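Local coordinates for protein SPI-1 type 3 secretion system secretin (Salmonella enterica subsp. enterica serovar Typhimurium, PDB 4G08) that forms the ring-shaped outer-membrane secretin of the type III secretion system, the injectisome that delivers bacterial effector proteins into eukaryotic host cells, at residues I39-A44 with Y81-S86. Numbering follows the deposited sequence.
Sequences IVSKMA and YIYDAS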
# COMPACT_ATOMS: atom_id res chain seq x y z
N ILE A 39 3.15 -1.44 -11.11
CA ILE A 39 1.81 -1.46 -11.64
C ILE A 39 1.11 -0.18 -11.26
O ILE A 39 0.91 0.10 -10.08
CB ILE A 39 1.04 -2.64 -11.07
CG1 ILE A 39 1.80 -3.93 -11.37
CG2 ILE A 39 -0.36 -2.71 -11.64
CD1 ILE A 39 1.62 -4.95 -10.28
N VAL A 40 0.81 0.63 -12.26
CA VAL A 40 0.22 1.94 -12.04
C VAL A 40 -1.26 1.94 -12.42
O VAL A 40 -1.64 1.45 -13.48
CB VAL A 40 0.95 3.02 -12.85
CG1 VAL A 40 0.31 4.37 -12.60
CG2 VAL A 40 2.42 3.07 -12.47
N SER A 41 -2.09 2.37 -11.48
CA SER A 41 -3.53 2.31 -11.67
C SER A 41 -3.97 3.28 -12.75
O SER A 41 -3.28 4.23 -13.08
CB SER A 41 -4.24 2.66 -10.36
OG SER A 41 -4.26 4.06 -10.17
N LYS A 42 -5.22 3.13 -13.17
CA LYS A 42 -5.75 4.00 -14.20
C LYS A 42 -5.71 5.45 -13.74
O LYS A 42 -5.20 6.32 -14.46
CB LYS A 42 -7.19 3.60 -14.51
CG LYS A 42 -7.97 4.70 -15.20
CD LYS A 42 -9.45 4.36 -15.29
CE LYS A 42 -10.20 4.97 -14.12
NZ LYS A 42 -11.49 4.27 -13.93
N MET A 43 -6.20 5.72 -12.54
CA MET A 43 -6.25 7.09 -12.05
C MET A 43 -4.87 7.69 -11.82
O MET A 43 -4.70 8.90 -11.92
CB MET A 43 -7.07 7.20 -10.76
CG MET A 43 -8.55 6.98 -10.97
SD MET A 43 -9.27 8.25 -12.01
CE MET A 43 -9.14 9.68 -10.95
N ALA A 44 -3.91 6.88 -11.40
CA ALA A 44 -2.57 7.43 -11.20
C ALA A 44 -1.98 7.79 -12.55
O ALA A 44 -1.28 8.80 -12.69
CB ALA A 44 -1.68 6.45 -10.49
N TYR A 81 2.86 -1.36 -6.38
CA TYR A 81 1.57 -0.90 -6.86
C TYR A 81 1.40 0.56 -6.50
O TYR A 81 1.59 0.95 -5.41
CB TYR A 81 0.41 -1.71 -6.26
CG TYR A 81 0.50 -3.19 -6.47
CD1 TYR A 81 1.35 -3.95 -5.72
CD2 TYR A 81 -0.29 -3.84 -7.38
CE1 TYR A 81 1.45 -5.26 -5.90
CE2 TYR A 81 -0.19 -5.17 -7.55
CZ TYR A 81 0.69 -5.87 -6.80
OH TYR A 81 0.83 -7.23 -6.91
N ILE A 82 1.00 1.34 -7.47
CA ILE A 82 0.79 2.77 -7.30
C ILE A 82 -0.64 3.14 -7.71
O ILE A 82 -1.12 2.75 -8.77
CB ILE A 82 1.79 3.59 -8.13
CG1 ILE A 82 3.22 3.30 -7.65
CG2 ILE A 82 1.49 5.08 -8.01
CD1 ILE A 82 4.29 3.68 -8.65
N TYR A 83 -1.31 3.86 -6.82
CA TYR A 83 -2.68 4.30 -7.04
C TYR A 83 -2.79 5.79 -6.79
O TYR A 83 -2.03 6.34 -6.00
CB TYR A 83 -3.65 3.61 -6.08
CG TYR A 83 -3.62 2.11 -6.13
CD1 TYR A 83 -2.75 1.41 -5.32
CD2 TYR A 83 -4.60 1.41 -6.81
CE1 TYR A 83 -2.76 0.04 -5.29
CE2 TYR A 83 -4.65 0.04 -6.75
CZ TYR A 83 -3.72 -0.64 -5.99
OH TYR A 83 -3.76 -2.01 -5.90
N ASP A 84 -3.87 6.37 -7.29
CA ASP A 84 -4.29 7.71 -6.91
C ASP A 84 -4.87 7.65 -5.51
O ASP A 84 -5.52 6.68 -5.15
CB ASP A 84 -5.34 8.23 -7.89
CG ASP A 84 -5.63 9.71 -7.72
OD1 ASP A 84 -4.81 10.53 -8.19
OD2 ASP A 84 -6.78 10.05 -7.36
N ALA A 85 -4.74 8.73 -4.75
CA ALA A 85 -5.30 8.73 -3.41
C ALA A 85 -6.80 8.49 -3.46
O ALA A 85 -7.38 7.91 -2.54
CB ALA A 85 -4.99 10.04 -2.71
N SER A 86 -7.40 8.77 -4.62
CA SER A 86 -8.84 8.65 -4.78
C SER A 86 -9.30 7.18 -4.84
O SER A 86 -10.49 6.89 -4.77
CB SER A 86 -9.30 9.39 -6.04
OG SER A 86 -9.05 8.63 -7.21
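Ile39 and Tyr81 run side by side from neighbouring parallel strands of the secretin N0 domain, in the periplasmic part of InvG, and illustrate how a parallel strand pair sends alternate residues to opposite faces of its sheet. The strands pair Ile39 with Tyr81 and Val40 with Ile82, joining edge strand 38-40 to the central strand 80-84 of a mixed three-stranded sheet. Ile82 is held through both of its backbone polar atoms: N donates to Ile39 O (2.9 Å, 168°) and O accepts from Ser41 N. On the face of Ile39 and Tyr81, the delta methyl does the touching. CG1 of Ile39 stands anti to the carbonyl carbon (chi1 -56°) and carries CD1 toward the tyrosine, 3.3 Å from Tyr81 CE2 and oblique to the ring; the phenol OH is bound by Asp76. Val40 and Ile82, both buried, turn to the other face, where CG2 of Val40 and CD1 of Ile82 stand 4.3 Å apart and both residues pack on Phe27 of helix 23-30. Beyond the paired residues, the first chain bends into the short helix 42-45. Ser41 is its N-cap: OG accepts from Ala44 N at 3.1 Å and also bonds to Glu87 OE2, the same oxygen that takes Asp84 N, linking the helix start to the end of strand 80-84. Ala44 CB rests against the peptide linking Tyr83 to Asp84, 3.9 Å from Asp84 N, while Met43 CB meets Asp84 CB at 3.5 Å. The Asp84 carboxylate divides its work: OD1 forms a salt bridge with Lys47, and OD2 closes an Asx turn by accepting from Ser86 N, which lies above the carboxylate plane, and also takes Ser86 OG on its anti side at 2.7 Å.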